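Long-range contact in putative cell surface protein (PDB 4OFQ), which is a streptococcal cell-surface protein of the antigen I/II family and probably acts as an adhesin: residues 205-213 and 338-346. Numbering follows the deposited sequence.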
ATOM      1  N   SER A 205     -10.769 -30.054  13.004  1.00 17.29           N
ATOM      2  CA  SER A 205      -9.580 -29.552  13.685  1.00 11.18           C
ATOM      3  C   SER A 205      -9.267 -30.393  14.914  1.00 13.11           C
ATOM      4  O   SER A 205     -10.174 -30.830  15.631  1.00 17.15           O
ATOM      5  CB  SER A 205      -9.791 -28.087  14.091  1.00 13.79           C
ATOM      6  OG  SER A 205      -8.693 -27.607  14.863  1.00 13.22           O
ATOM      7  N   ILE A 206      -7.981 -30.627  15.139  1.00 10.69           N
ATOM      8  CA  ILE A 206      -7.510 -31.356  16.303  1.00 10.95           C
ATOM      9  C   ILE A 206      -6.528 -30.482  17.103  1.00 12.15           C
ATOM     10  O   ILE A 206      -5.691 -30.989  17.847  1.00 13.97           O
ATOM     11  CB  ILE A 206      -6.849 -32.699  15.913  1.00 12.08           C
ATOM     12  CG1 ILE A 206      -5.637 -32.481  15.008  1.00 14.27           C
ATOM     13  CG2 ILE A 206      -7.870 -33.640  15.255  1.00 16.35           C
ATOM     14  CD1 ILE A 206      -4.869 -33.777  14.699  1.00 15.88           C
ATOM     15  N   ASN A 207      -6.635 -29.169  16.934  1.00 10.48           N
ATOM     16  CA  ASN A 207      -5.831 -28.222  17.702  1.00 12.65           C
ATOM     17  C   ASN A 207      -5.999 -28.500  19.195  1.00 13.38           C
ATOM     18  O   ASN A 207      -7.132 -28.597  19.688  1.00 10.94           O
ATOM     19  CB  ASN A 207      -6.237 -26.780  17.357  1.00 10.78           C
ATOM     20  CG  ASN A 207      -5.355 -25.726  18.037  1.00 10.04           C
ATOM     21  OD1 ASN A 207      -4.158 -25.943  18.284  1.00  9.71           O
ATOM     22  ND2 ASN A 207      -5.947 -24.574  18.336  1.00 12.40           N
ATOM     23  N   ALA A 208      -4.865 -28.672  19.879  1.00 13.49           N
ATOM     24  CA  ALA A 208      -4.791 -29.010  21.307  1.00 11.13           C
ATOM     25  C   ALA A 208      -5.183 -30.457  21.629  1.00 12.90           C
ATOM     26  O   ALA A 208      -5.315 -30.827  22.802  1.00 12.46           O
ATOM     27  CB  ALA A 208      -5.600 -28.013  22.168  1.00 11.20           C
ATOM     28  N   GLY A 209      -5.362 -31.271  20.590  1.00 11.12           N
ATOM     29  CA  GLY A 209      -5.757 -32.657  20.758  1.00 11.94           C
ATOM     30  C   GLY A 209      -4.535 -33.539  20.924  1.00 14.94           C
ATOM     31  O   GLY A 209      -3.400 -33.058  20.999  1.00 12.14           O
ATOM     32  N   THR A 210      -4.761 -34.839  20.974  1.00 16.16           N
ATOM     33  CA  THR A 210      -3.681 -35.781  21.209  1.00 15.22           C
ATOM     34  C   THR A 210      -3.493 -36.621  19.965  1.00 21.38           C
ATOM     35  O   THR A 210      -4.453 -37.190  19.433  1.00 17.89           O
ATOM     36  CB  THR A 210      -3.993 -36.679  22.424  1.00 14.57           C
ATOM     37  OG1 THR A 210      -4.051 -35.869  23.601  1.00 15.76           O
ATOM     38  CG2 THR A 210      -2.926 -37.765  22.620  1.00 14.84           C
ATOM     39  N   VAL A 211      -2.248 -36.701  19.511  1.00 14.25           N
ATOM     40  CA  VAL A 211      -1.911 -37.448  18.313  1.00 13.91           C
ATOM     41  C   VAL A 211      -1.016 -38.626  18.667  1.00 17.43           C
ATOM     42  O   VAL A 211       0.067 -38.448  19.216  1.00 17.09           O
ATOM     43  CB  VAL A 211      -1.191 -36.538  17.306  1.00 11.66           C
ATOM     44  CG1 VAL A 211      -0.630 -37.355  16.146  1.00 12.31           C
ATOM     45  CG2 VAL A 211      -2.139 -35.450  16.815  1.00 12.83           C
ATOM     46  N   LYS A 212      -1.476 -39.837  18.378  1.00 14.48           N
ATOM     47  CA  LYS A 212      -0.703 -41.022  18.726  1.00 15.49           C
ATOM     48  C   LYS A 212       0.553 -41.096  17.871  1.00 15.40           C
ATOM     49  O   LYS A 212       0.548 -40.685  16.712  1.00 17.92           O
ATOM     50  CB  LYS A 212      -1.555 -42.285  18.579  1.00 18.49           C
ATOM     51  CG  LYS A 212      -2.613 -42.429  19.669  1.00 27.49           C
ATOM     52  CD  LYS A 212      -3.553 -43.600  19.411  1.00 34.60           C
ATOM     53  CE  LYS A 212      -4.490 -43.328  18.240  1.00 36.45           C
ATOM     54  NZ  LYS A 212      -5.599 -42.393  18.587  1.00 39.63           N
ATOM     55  N   VAL A 213       1.638 -41.595  18.454  1.00 19.83           N
ATOM     56  CA  VAL A 213       2.903 -41.668  17.737  1.00 16.18           C
ATOM     57  C   VAL A 213       2.788 -42.566  16.487  1.00 17.06           C
ATOM     58  O   VAL A 213       2.111 -43.592  16.513  1.00 19.72           O
ATOM     59  CB  VAL A 213       4.037 -42.140  18.669  1.00 22.16           C
ATOM     60  CG1 VAL A 213       3.879 -43.611  19.019  1.00 20.89           C
ATOM     61  CG2 VAL A 213       5.403 -41.864  18.041  1.00 24.47           C
ATOM     62  N   LYS A 338       1.913 -13.445   9.491  1.00 12.09           N
ATOM     63  CA  LYS A 338       2.120 -14.585  10.379  1.00 14.84           C
ATOM     64  C   LYS A 338       0.800 -15.203  10.826  1.00 12.02           C
ATOM     65  O   LYS A 338      -0.102 -14.497  11.277  1.00 10.56           O
ATOM     66  CB  LYS A 338       2.955 -14.176  11.593  1.00 19.27           C
ATOM     67  CG  LYS A 338       3.187 -15.311  12.576  1.00 25.72           C
ATOM     68  CD  LYS A 338       3.963 -14.836  13.796  1.00 32.99           C
ATOM     69  CE  LYS A 338       5.377 -14.437  13.421  1.00 45.27           C
ATOM     70  NZ  LYS A 338       6.150 -13.991  14.614  1.00 53.62           N
ATOM     71  N   SER A 339       0.688 -16.526  10.718  1.00  8.42           N
ATOM     72  CA  SER A 339      -0.533 -17.210  11.112  1.00  9.23           C
ATOM     73  C   SER A 339      -0.610 -17.348  12.628  1.00 12.58           C
ATOM     74  O   SER A 339       0.374 -17.121  13.346  1.00  8.47           O
ATOM     75  CB  SER A 339      -0.567 -18.620  10.490  1.00  8.12           C
ATOM     76  OG  SER A 339       0.377 -19.480  11.133  1.00 11.35           O
ATOM     77  N   ASN A 340      -1.779 -17.750  13.116  1.00 10.13           N
ATOM     78  CA  ASN A 340      -1.889 -18.257  14.473  1.00 11.60           C
ATOM     79  C   ASN A 340      -0.997 -19.476  14.607  1.00 14.60           C
ATOM     80  O   ASN A 340      -0.585 -20.077  13.604  1.00  9.08           O
ATOM     81  CB  ASN A 340      -3.319 -18.687  14.757  1.00 10.94           C
ATOM     82  CG  ASN A 340      -3.823 -19.707  13.745  1.00 12.60           C
ATOM     83  OD1 ASN A 340      -4.109 -19.355  12.602  1.00  9.87           O
ATOM     84  ND2 ASN A 340      -3.926 -20.965  14.155  1.00  9.39           N
ATOM     85  N   LYS A 341      -0.700 -19.846  15.847  1.00 11.83           N
ATOM     86  CA  LYS A 341      -0.074 -21.132  16.118  1.00  7.44           C
ATOM     87  C   LYS A 341      -1.145 -22.199  16.315  1.00  9.02           C
ATOM     88  O   LYS A 341      -2.298 -21.884  16.626  1.00 11.22           O
ATOM     89  CB  LYS A 341       0.795 -21.061  17.377  1.00  7.45           C
ATOM     90  CG  LYS A 341       2.154 -20.363  17.175  1.00 11.15           C
ATOM     91  CD  LYS A 341       3.319 -21.359  17.376  1.00 18.57           C
ATOM     92  CE  LYS A 341       4.680 -20.650  17.412  1.00 22.32           C
ATOM     93  NZ  LYS A 341       5.817 -21.584  17.726  1.00 14.15           N
ATOM     94  N   VAL A 342      -0.742 -23.457  16.136  1.00 10.02           N
ATOM     95  CA  VAL A 342      -1.506 -24.615  16.595  1.00  7.02           C
ATOM     96  C   VAL A 342      -0.569 -25.531  17.371  1.00  9.38           C
ATOM     97  O   VAL A 342       0.641 -25.434  17.230  1.00  9.46           O
ATOM     98  CB  VAL A 342      -2.120 -25.414  15.424  1.00  6.83           C
ATOM     99  CG1 VAL A 342      -3.140 -24.552  14.666  1.00  6.77           C
ATOM    100  CG2 VAL A 342      -1.026 -25.888  14.487  1.00  8.74           C
ATOM    101  N   THR A 343      -1.128 -26.396  18.216  1.00  9.14           N
ATOM    102  CA  THR A 343      -0.331 -27.416  18.896  1.00  8.02           C
ATOM    103  C   THR A 343      -1.104 -28.738  18.942  1.00 11.27           C
ATOM    104  O   THR A 343      -2.337 -28.751  18.847  1.00 10.99           O
ATOM    105  CB  THR A 343       0.073 -27.052  20.368  1.00 12.02           C
ATOM    106  OG1 THR A 343      -1.063 -27.185  21.245  1.00 13.42           O
ATOM    107  CG2 THR A 343       0.690 -25.641  20.480  1.00  8.51           C
ATOM    108  N   THR A 344      -0.370 -29.842  19.052  1.00 12.18           N
ATOM    109  CA  THR A 344      -0.945 -31.129  19.444  1.00  9.25           C
ATOM    110  C   THR A 344       0.051 -31.818  20.348  1.00  9.75           C
ATOM    111  O   THR A 344       1.243 -31.465  20.376  1.00 14.78           O
ATOM    112  CB  THR A 344      -1.188 -32.077  18.253  1.00 10.96           C
ATOM    113  OG1 THR A 344       0.038 -32.251  17.529  1.00 15.14           O
ATOM    114  CG2 THR A 344      -2.284 -31.524  17.317  1.00 10.98           C
ATOM    115  N   HIS A 345      -0.419 -32.804  21.094  1.00 10.47           N
ATOM    116  CA  HIS A 345       0.478 -33.504  21.999  1.00 11.09           C
ATOM    117  C   HIS A 345       0.528 -34.991  21.677  1.00 17.01           C
ATOM    118  O   HIS A 345      -0.484 -35.587  21.303  1.00 16.15           O
ATOM    119  CB  HIS A 345       0.054 -33.307  23.443  1.00 11.68           C
ATOM    120  CG  HIS A 345       1.137 -33.625  24.422  1.00 12.82           C
ATOM    121  ND1 HIS A 345       2.088 -32.700  24.801  1.00 12.18           N
ATOM    122  CD2 HIS A 345       1.452 -34.777  25.066  1.00 17.78           C
ATOM    123  CE1 HIS A 345       2.924 -33.259  25.660  1.00 12.98           C
ATOM    124  NE2 HIS A 345       2.564 -34.520  25.833  1.00 13.53           N
ATOM    125  N   THR A 346       1.706 -35.586  21.830  1.00 12.12           N
ATOM    126  CA  THR A 346       1.856 -37.018  21.579  1.00 12.93           C
ATOM    127  C   THR A 346       2.434 -37.730  22.802  1.00 17.69           C
ATOM    128  O   THR A 346       3.356 -37.198  23.426  1.00 14.27           O
ATOM    129  CB  THR A 346       2.762 -37.254  20.371  1.00 15.26           C
ATOM    130  OG1 THR A 346       2.095 -36.770  19.195  1.00 14.04           O
ATOM    131  CG2 THR A 346       3.097 -38.755  20.224  1.00 14.85           C
TER
HETATM  132  O   HOH W   1      -3.318 -25.648  21.025  1.00 11.22           O
HETATM  133  O   HOH W   2      -4.796 -21.953  18.038  1.00 13.36           O
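Backbone pairing between Gly209 to Val211 and His345 identifies a parallel bridge: His345 N donates to Gly209 O (3.0 Å), and Val211 N to His345 O (2.8 Å), flanking Thr210. Upstream, the type II turn Ile206–Gly209 presents Ala208 N to Thr343 O at 2.7 Å.

Side-chain hydrogen bonds continue the pairing at both ends. Asn207 turns its CG away from its own N (chi1 -175°), which brings the amide C=O across to the strand, where OD1 receives Thr343 N at 3.1 Å, nearly in line with that C=O (167°). One water donates to OD1 and also meets Thr343 OG1; a second joins Asn207 ND2 to Lys341 O. At the other end, Thr346 OG1 donates to Val211 O (2.6 Å), tilted 23° from the carbonyl plane. Arg318 NH1 bonds to both this hydroxyl and Thr344 OG1.

Apolar packing is local: Val211 CG2 lies 3.8 Å from Thr344 CB, and Val213 CB lies 3.8 Å from Thr346 CG2. Val211 also touches Val217, while Thr344 touches Val197.

The loop between strands 194-198 and 216-222 thus joins the edge of strand 342-345, which belongs to the other sheet, a parallel edge pairing that resembles the A'–G pairing of immunoglobulin-like beta sandwiches.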